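Local coordinates for protein formate dehydrogenase (PDB 6TTB) that probably catalyses the NAD-dependent oxidation of formate to carbon dioxide, holding the NAD cofactor on a Rossmann-type domain of a two-subunit assembly, at residues 148-153 with 323-328; 300-305 with 312-317. All coordinates share one frame; numbering follows the deposited sequence.

Interaction 1 (148-153 with 323-328); sequences AEHAVM and VHYSGM. With NAD (nicotinamide-adenine-dinucleotide), chain C.
His150 sends its imidazole across from helix 144-160 to the loop 323-328, CG anti to the backbone N (chi1 -151°), and there it meets Ser326 and Tyr325. The imidazole is the middle layer. Ser326 CB lies over one face in a CH-pi contact, 3.5 Å from the ring centroid, while Met153 CE, from the same helix, sits over the centre of the opposite face. The edge of the His150 ring is turned toward the Tyr325 face in an offset edge-to-face pair with planes at 88°, and His150 CE1 comes 3.6 Å from Tyr325 OH, which lies near the imidazole plane. No hydrogen bond crosses the contact; His150 ND1 is instead bonded to Arg160 NE of the second subunit. With its methylene against the imidazole, Ser326 holds OG between the backbone N and the carbonyl carbon (chi1 85°), 3.1 Å from NAD N7N. His324 NE2 donates to NAD O7N (3.0 Å), an atom that also lies 2.9 Å from Gly327 N. The loop after strand 319-321, an outermost strand of the Rossmann-type sheet, thus brings His324, Ser326 and Gly327 to the nicotinamide carboxamide, consistent with the cofactor site of the D-isomer-specific 2-hydroxyacid dehydrogenase family.

Interaction 2 (300-305 with 312-317); sequences DVWYPQ and PWRTMP. With NAD (nicotinamide-adenine-dinucleotide), chain C.
Residues 300-305 run in a largely extended path with a cis peptide bond before Pro304, whereas 312-314 have helix-like phi and psi but no helical hydrogen bonding, and the CA atoms of the two segments are nearest at Trp302 and Trp313, 8.5 Å apart. The two tryptophan side chains run antiparallel alongside one another. With CG anti to its carbonyl carbon (chi1 -54°), Trp302 carries its six-membered ring to the base of its partner, Trp302 CZ3 lying 3.5 Å from Trp313 CB, and Trp313 CE3 lies above one face of Trp302 toward its rim. In return the far end of Trp313 meets backbone: its CZ3 edge lies 3.5 Å from Val301 O, which is near the indole plane. Arg314 lies roughly perpendicular to Trp302, and its aliphatic part does the touching, Arg314 CG being 3.6 Å from Trp302 CH2. The guanidinium is farther off, tilted 38° from the indole plane, and offers at most a weak cation-pi attraction; its NH1 is bonded to Ser169 O of the second subunit. All this packing lies in the long connection between strands 294-299 and 319-321 of the parallel Rossmann-type sheet, whose first residues, Asp300 and Val301, lie at the cofactor. There Asp300 OD1 accepts a weak hydrogen bond from NAD N7N, and Val301 CG1 is 3.8 Å from the same nitrogen. Beyond them, the extended Gln305 side chain reaches Trp302, Gln305 OE1 accepting the backbone N-H of Trp302 on a lone pair at 2.7 Å. The indole nitrogens find partners elsewhere, Trp302 NE1 at Thr322 O and Trp313 NE1 at Arg282 O.

In the fold
From the N terminus the chain first builds the five-stranded parallel sheet, then enters helix 144-160, where the first half of interaction 1 lies. The seven-stranded sheet follows, and after its strand 294-299 interaction 2 closes a short loop between 300-305 and 312-317. Strand 319-321 comes next, and 323-328 then returns to the helix, closing a much longer loop that contains the whole of interaction 2. Interaction 1 thus joins helix 144-160 to the loop after 319-321, while interaction 2 folds the preceding connection on itself. Probable hydrogen bonds, Ser326 N to Asp300 OD2 and His324 ND1 to Gln305 NE2, join the two, and both touch NAD and the second subunit.

Interaction 1 (148-153 with 323-328)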
loop_
_atom_site.group_PDB
_atom_site.type_symbol
_atom_site.label_atom_id
_atom_site.label_comp_id
_atom_site.label_asym_id
_atom_site.label_seq_id
_atom_site.Cartn_x
_atom_site.Cartn_y
_atom_site.Cartn_z
ATOM N N ALA A 148 -5.664 2.864 -10.767
ATOM C CA ALA A 148 -5.360 1.461 -10.550
ATOM C C ALA A 148 -4.250 1.344 -9.550
ATOM O O ALA A 148 -4.357 0.551 -8.583
ATOM C CB ALA A 148 -4.968 0.800 -11.808
ATOM N N GLU A 149 -3.172 2.137 -9.781
ATOM C CA GLU A 149 -2.031 2.131 -8.869
ATOM C C GLU A 149 -2.556 2.390 -7.452
ATOM O O GLU A 149 -2.218 1.697 -6.486
ATOM C CB GLU A 149 -1.032 3.219 -9.224
ATOM C CG GLU A 149 -0.387 3.101 -10.572
ATOM C CD GLU A 149 0.670 4.184 -10.893
ATOM O OE1 GLU A 149 0.882 5.055 -10.056
ATOM O OE2 GLU A 149 1.335 4.107 -11.988
ATOM N N HIS A 150 -3.377 3.419 -7.299
ATOM C CA HIS A 150 -3.798 3.739 -5.948
ATOM C C HIS A 150 -4.503 2.533 -5.332
ATOM O O HIS A 150 -4.410 2.293 -4.136
ATOM C CB HIS A 150 -4.737 4.887 -5.982
ATOM C CG HIS A 150 -4.674 5.682 -4.753
ATOM N ND1 HIS A 150 -3.769 6.743 -4.599
ATOM C CD2 HIS A 150 -5.402 5.615 -3.615
ATOM C CE1 HIS A 150 -3.977 7.307 -3.420
ATOM N NE2 HIS A 150 -4.984 6.634 -2.803
ATOM N N ALA A 151 -5.253 1.777 -6.152
ATOM C CA ALA A 151 -6.021 0.695 -5.534
ATOM C C ALA A 151 -5.119 -0.456 -5.093
ATOM O O ALA A 151 -5.357 -1.058 -4.059
ATOM C CB ALA A 151 -7.201 0.223 -6.394
ATOM N N VAL A 152 -4.124 -0.815 -5.916
ATOM C CA VAL A 152 -3.305 -1.960 -5.551
ATOM C C VAL A 152 -2.472 -1.564 -4.354
ATOM O O VAL A 152 -2.325 -2.357 -3.411
ATOM C CB VAL A 152 -2.503 -2.577 -6.725
ATOM C CG1 VAL A 152 -3.407 -2.937 -7.885
ATOM C CG2 VAL A 152 -1.517 -1.656 -7.221
ATOM N N MET A 153 -2.136 -0.272 -4.282
ATOM C CA MET A 153 -1.399 0.231 -3.120
ATOM C C MET A 153 -2.244 0.032 -1.865
ATOM O O MET A 153 -1.778 -0.546 -0.857
ATOM C CB MET A 153 -1.105 1.701 -3.279
ATOM C CG MET A 153 -0.487 2.335 -2.108
ATOM S SD MET A 153 -0.312 4.121 -2.424
ATOM C CE MET A 153 -1.984 4.702 -2.070
ATOM N N VAL A 323 -7.438 11.743 1.202
ATOM C CA VAL A 323 -8.326 12.642 0.499
ATOM C C VAL A 323 -8.232 12.292 -0.996
ATOM O O VAL A 323 -7.447 11.430 -1.362
ATOM C CB VAL A 323 -7.957 14.096 0.815
ATOM C CG1 VAL A 323 -7.885 14.277 2.317
ATOM C CG2 VAL A 323 -6.616 14.409 0.222
ATOM N N HIS A 324 -9.020 12.973 -1.847
ATOM C CA HIS A 324 -9.366 12.454 -3.141
ATOM C C HIS A 324 -8.447 13.048 -4.178
ATOM O O HIS A 324 -8.917 13.840 -5.000
ATOM C CB HIS A 324 -10.815 12.826 -3.554
ATOM C CG HIS A 324 -11.143 12.241 -4.903
ATOM N ND1 HIS A 324 -12.287 12.566 -5.641
ATOM C CD2 HIS A 324 -10.486 11.321 -5.642
ATOM C CE1 HIS A 324 -12.319 11.820 -6.754
ATOM N NE2 HIS A 324 -11.208 11.095 -6.789
ATOM N N TYR A 325 -7.275 12.476 -4.320
ATOM C CA TYR A 325 -6.370 12.967 -5.346
ATOM C C TYR A 325 -5.833 11.868 -6.283
ATOM O O TYR A 325 -5.003 12.157 -7.135
ATOM C CB TYR A 325 -5.178 13.591 -4.648
ATOM C CG TYR A 325 -4.301 12.574 -3.989
ATOM C CD1 TYR A 325 -4.656 11.974 -2.793
ATOM C CD2 TYR A 325 -3.109 12.176 -4.595
ATOM C CE1 TYR A 325 -3.794 11.072 -2.182
ATOM C CE2 TYR A 325 -2.265 11.263 -4.006
ATOM C CZ TYR A 325 -2.592 10.750 -2.784
ATOM O OH TYR A 325 -1.743 9.850 -2.270
ATOM N N SER A 326 -6.299 10.619 -6.111
ATOM C CA SER A 326 -5.703 9.469 -6.761
ATOM C C SER A 326 -5.764 9.678 -8.261
ATOM O O SER A 326 -4.774 9.410 -8.956
ATOM C CB SER A 326 -6.345 8.103 -6.332
ATOM O OG SER A 326 -7.509 7.816 -7.117
ATOM N N GLY A 327 -6.873 10.245 -8.741
ATOM C CA GLY A 327 -6.952 10.609 -10.157
ATOM C C GLY A 327 -6.444 12.029 -10.429
ATOM O O GLY A 327 -6.727 12.607 -11.478
ATOM N N MET A 328 -5.696 12.581 -9.473
ATOM C CA MET A 328 -5.192 13.943 -9.560
ATOM C C MET A 328 -3.683 13.922 -9.321
ATOM O O MET A 328 -3.112 14.967 -9.005
ATOM C CB MET A 328 -5.840 14.854 -8.484
ATOM C CG MET A 328 -5.643 16.299 -8.747
ATOM S SD MET A 328 -6.044 17.396 -7.343
ATOM C CE MET A 328 -4.950 16.726 -6.069
HETATM P PA NAD C . -15.413 1.757 -16.936
HETATM O O1A NAD C . -16.682 2.183 -17.593
HETATM O O2A NAD C . -14.211 1.303 -17.743
HETATM O O5B NAD C . -15.723 0.704 -15.756
HETATM C C5B NAD C . -17.061 0.498 -15.258
HETATM C C4B NAD C . -17.470 -0.914 -15.594
HETATM O O4B NAD C . -18.312 -1.382 -14.523
HETATM C C3B NAD C . -18.265 -1.082 -16.911
HETATM O O3B NAD C . -17.565 -1.703 -17.988
HETATM C C2B NAD C . -19.519 -1.878 -16.529
HETATM O O2B NAD C . -19.696 -3.046 -17.303
HETATM C C1B NAD C . -19.361 -2.167 -15.029
HETATM N N9A NAD C . -20.591 -1.925 -14.267
HETATM C C8A NAD C . -21.722 -1.250 -14.710
HETATM N N7A NAD C . -22.736 -1.328 -13.880
HETATM C C5A NAD C . -22.297 -2.184 -12.870
HETATM C C6A NAD C . -22.926 -2.724 -11.710
HETATM N N6A NAD C . -24.195 -2.542 -11.391
HETATM N N1A NAD C . -22.211 -3.610 -10.972
HETATM C C2A NAD C . -20.934 -3.845 -11.313
HETATM N N3A NAD C . -20.230 -3.368 -12.343
HETATM C C4A NAD C . -20.967 -2.545 -13.097
HETATM O O3 NAD C . -14.940 2.942 -16.045
HETATM P PN NAD C . -13.515 3.013 -15.411
HETATM O O1N NAD C . -12.710 3.924 -16.299
HETATM O O2N NAD C . -13.014 1.622 -15.149
HETATM O O5D NAD C . -13.867 3.748 -14.011
HETATM C C5D NAD C . -14.122 2.937 -12.824
HETATM C C4D NAD C . -14.721 3.836 -11.801
HETATM O O4D NAD C . -13.640 4.515 -11.118
HETATM C C3D NAD C . -15.636 4.919 -12.423
HETATM O O3D NAD C . -17.005 4.733 -12.099
HETATM C C2D NAD C . -15.051 6.248 -11.934
HETATM O O2D NAD C . -15.974 7.150 -11.340
HETATM C C1D NAD C . -13.986 5.869 -10.921
HETATM N N1N NAD C . -12.801 6.717 -11.129
HETATM C C2N NAD C . -12.282 7.477 -10.036
HETATM C C3N NAD C . -11.144 8.297 -10.210
HETATM C C7N NAD C . -10.412 8.872 -8.996
HETATM O O7N NAD C . -9.759 9.905 -9.136
HETATM N N7N NAD C . -10.479 8.219 -7.819
HETATM C C4N NAD C . -10.682 8.525 -11.559
HETATM C C5N NAD C . -11.232 7.789 -12.630
HETATM C C6N NAD C . -12.310 6.913 -12.397
#

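Interaction 2 (300-305 with 312-317)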
loop_
_atom_site.group_PDB
_atom_site.type_symbol
_atom_site.label_atom_id
_atom_site.label_comp_id
_atom_site.label_asym_id
_atom_site.label_seq_id
_atom_site.Cartn_x
_atom_site.Cartn_y
_atom_site.Cartn_z
ATOM N N ASP A 300 -10.077 6.562 -1.727
ATOM C CA ASP A 300 -9.814 8.001 -1.727
ATOM C C ASP A 300 -11.071 8.805 -2.141
ATOM O O ASP A 300 -10.938 10.000 -2.536
ATOM C CB ASP A 300 -8.602 8.365 -2.599
ATOM C CG ASP A 300 -8.883 8.367 -4.113
ATOM O OD1 ASP A 300 -9.814 7.618 -4.573
ATOM O OD2 ASP A 300 -8.195 9.126 -4.843
ATOM N N VAL A 301 -12.266 8.162 -2.082
ATOM C CA VAL A 301 -13.463 8.799 -2.645
ATOM C C VAL A 301 -14.512 8.916 -1.550
ATOM O O VAL A 301 -14.619 8.009 -0.729
ATOM C CB VAL A 301 -14.011 8.035 -3.865
ATOM C CG1 VAL A 301 -13.153 8.193 -5.079
ATOM C CG2 VAL A 301 -14.256 6.559 -3.567
ATOM N N TRP A 302 -15.268 10.048 -1.521
ATOM C CA TRP A 302 -16.109 10.327 -0.348
ATOM C C TRP A 302 -17.555 10.746 -0.698
ATOM O O TRP A 302 -17.774 11.439 -1.712
ATOM C CB TRP A 302 -15.460 11.407 0.458
ATOM C CG TRP A 302 -14.061 11.118 0.838
ATOM C CD1 TRP A 302 -12.970 11.084 0.016
ATOM C CD2 TRP A 302 -13.572 10.976 2.185
ATOM N NE1 TRP A 302 -11.843 10.835 0.744
ATOM C CE2 TRP A 302 -12.168 10.795 2.082
ATOM C CE3 TRP A 302 -14.195 10.924 3.451
ATOM C CZ2 TRP A 302 -11.367 10.555 3.194
ATOM C CZ3 TRP A 302 -13.393 10.671 4.536
ATOM C CH2 TRP A 302 -12.002 10.482 4.405
ATOM N N TYR A 303 -18.496 10.532 0.267
ATOM C CA TYR A 303 -19.813 11.207 0.202
ATOM C C TYR A 303 -20.080 12.089 1.451
ATOM O O TYR A 303 -20.330 11.604 2.576
ATOM C CB TYR A 303 -20.955 10.215 -0.100
ATOM C CG TYR A 303 -22.263 10.906 -0.426
ATOM C CD1 TYR A 303 -22.356 11.810 -1.493
ATOM C CD2 TYR A 303 -23.407 10.740 0.379
ATOM C CE1 TYR A 303 -23.505 12.572 -1.702
ATOM C CE2 TYR A 303 -24.569 11.484 0.163
ATOM C CZ TYR A 303 -24.612 12.413 -0.877
ATOM O OH TYR A 303 -25.769 13.117 -1.128
ATOM N N PRO A 304 -20.174 13.427 1.301
ATOM C CA PRO A 304 -19.907 14.105 0.034
ATOM C C PRO A 304 -18.444 14.554 -0.084
ATOM O O PRO A 304 -17.635 14.280 0.785
ATOM C CB PRO A 304 -20.747 15.343 0.287
ATOM C CG PRO A 304 -20.367 15.687 1.717
ATOM C CD PRO A 304 -20.582 14.362 2.383
ATOM N N GLN A 305 -18.122 15.256 -1.164
ATOM C CA GLN A 305 -16.809 15.814 -1.309
ATOM C C GLN A 305 -17.005 17.278 -1.587
ATOM O O GLN A 305 -17.938 17.620 -2.309
ATOM C CB GLN A 305 -16.108 15.202 -2.514
ATOM C CG GLN A 305 -15.770 13.747 -2.305
ATOM C CD GLN A 305 -14.643 13.227 -3.174
ATOM O OE1 GLN A 305 -14.236 12.051 -3.056
ATOM N NE2 GLN A 305 -14.147 14.081 -4.066
ATOM N N PRO A 312 -16.850 10.584 9.437
ATOM C CA PRO A 312 -16.433 9.463 10.274
ATOM C C PRO A 312 -15.446 8.509 9.577
ATOM O O PRO A 312 -14.749 7.756 10.228
ATOM C CB PRO A 312 -17.733 8.769 10.626
ATOM C CG PRO A 312 -18.686 9.098 9.485
ATOM C CD PRO A 312 -18.224 10.430 8.929
ATOM N N TRP A 313 -15.358 8.569 8.247
ATOM C CA TRP A 313 -14.397 7.740 7.524
ATOM C C TRP A 313 -12.966 8.184 7.821
ATOM O O TRP A 313 -12.033 7.465 7.542
ATOM C CB TRP A 313 -14.674 7.749 6.015
ATOM C CG TRP A 313 -15.793 6.843 5.599
ATOM C CD1 TRP A 313 -16.599 6.115 6.421
ATOM C CD2 TRP A 313 -16.240 6.588 4.247
ATOM N NE1 TRP A 313 -17.542 5.442 5.680
ATOM C CE2 TRP A 313 -17.344 5.708 4.342
ATOM C CE3 TRP A 313 -15.766 6.938 2.972
ATOM C CZ2 TRP A 313 -18.028 5.242 3.212
ATOM C CZ3 TRP A 313 -16.487 6.552 1.863
ATOM C CH2 TRP A 313 -17.583 5.684 1.986
ATOM N N ARG A 314 -12.795 9.389 8.367
ATOM C CA ARG A 314 -11.449 9.909 8.569
ATOM C C ARG A 314 -10.816 9.255 9.801
ATOM O O ARG A 314 -9.645 8.985 9.813
ATOM C CB ARG A 314 -11.516 11.420 8.772
ATOM C CG ARG A 314 -12.135 12.182 7.608
ATOM C CD ARG A 314 -11.990 13.658 7.955
ATOM N NE ARG A 314 -12.233 14.645 6.893
ATOM C CZ ARG A 314 -11.291 15.171 6.092
ATOM N NH1 ARG A 314 -10.014 14.809 6.170
ATOM N NH2 ARG A 314 -11.638 16.103 5.249
ATOM N N THR A 315 -11.640 8.942 10.791
ATOM C CA THR A 315 -11.272 8.661 12.175
ATOM C C THR A 315 -11.520 7.178 12.433
ATOM O O THR A 315 -11.460 6.745 13.571
ATOM C CB THR A 315 -12.275 9.394 13.110
ATOM O OG1 THR A 315 -12.010 10.770 12.971
ATOM C CG2 THR A 315 -12.257 9.000 14.579
ATOM N N MET A 316 -12.069 6.463 11.459
ATOM C CA MET A 316 -12.649 5.184 11.845
ATOM C C MET A 316 -11.518 4.166 11.902
ATOM O O MET A 316 -10.500 4.339 11.225
ATOM C CB MET A 316 -13.808 4.733 10.920
ATOM C CG MET A 316 -13.336 4.139 9.579
ATOM S SD MET A 316 -14.444 4.311 8.199
ATOM C CE MET A 316 -13.392 3.855 6.818
ATOM N N PRO A 317 -11.608 3.154 12.805
ATOM C CA PRO A 317 -10.716 1.980 12.822
ATOM C C PRO A 317 -10.080 1.535 11.519
ATOM O O PRO A 317 -10.781 1.287 10.547
ATOM C CB PRO A 317 -11.788 0.886 12.999
ATOM C CG PRO A 317 -12.844 1.536 13.913
ATOM C CD PRO A 317 -12.634 3.049 13.835
HETATM P PA NAD C . -15.413 1.757 -16.936
HETATM O O1A NAD C . -16.682 2.183 -17.593
HETATM O O2A NAD C . -14.211 1.303 -17.743
HETATM O O5B NAD C . -15.723 0.704 -15.756
HETATM C C5B NAD C . -17.061 0.498 -15.258
HETATM C C4B NAD C . -17.470 -0.914 -15.594
HETATM O O4B NAD C . -18.312 -1.382 -14.523
HETATM C C3B NAD C . -18.265 -1.082 -16.911
HETATM O O3B NAD C . -17.565 -1.703 -17.988
HETATM C C2B NAD C . -19.519 -1.878 -16.529
HETATM O O2B NAD C . -19.696 -3.046 -17.303
HETATM C C1B NAD C . -19.361 -2.167 -15.029
HETATM N N9A NAD C . -20.591 -1.925 -14.267
HETATM C C8A NAD C . -21.722 -1.250 -14.710
HETATM N N7A NAD C . -22.736 -1.328 -13.880
HETATM C C5A NAD C . -22.297 -2.184 -12.870
HETATM C C6A NAD C . -22.926 -2.724 -11.710
HETATM N N6A NAD C . -24.195 -2.542 -11.391
HETATM N N1A NAD C . -22.211 -3.610 -10.972
HETATM C C2A NAD C . -20.934 -3.845 -11.313
HETATM N N3A NAD C . -20.230 -3.368 -12.343
HETATM C C4A NAD C . -20.967 -2.545 -13.097
HETATM O O3 NAD C . -14.940 2.942 -16.045
HETATM P PN NAD C . -13.515 3.013 -15.411
HETATM O O1N NAD C . -12.710 3.924 -16.299
HETATM O O2N NAD C . -13.014 1.622 -15.149
HETATM O O5D NAD C . -13.867 3.748 -14.011
HETATM C C5D NAD C . -14.122 2.937 -12.824
HETATM C C4D NAD C . -14.721 3.836 -11.801
HETATM O O4D NAD C . -13.640 4.515 -11.118
HETATM C C3D NAD C . -15.636 4.919 -12.423
HETATM O O3D NAD C . -17.005 4.733 -12.099
HETATM C C2D NAD C . -15.051 6.248 -11.934
HETATM O O2D NAD C . -15.974 7.150 -11.340
HETATM C C1D NAD C . -13.986 5.869 -10.921
HETATM N N1N NAD C . -12.801 6.717 -11.129
HETATM C C2N NAD C . -12.282 7.477 -10.036
HETATM C C3N NAD C . -11.144 8.297 -10.210
HETATM C C7N NAD C . -10.412 8.872 -8.996
HETATM O O7N NAD C . -9.759 9.905 -9.136
HETATM N N7N NAD C . -10.479 8.219 -7.819
HETATM C C4N NAD C . -10.682 8.525 -11.559
HETATM C C5N NAD C . -11.232 7.789 -12.630
HETATM C C6N NAD C . -12.310 6.913 -12.397
#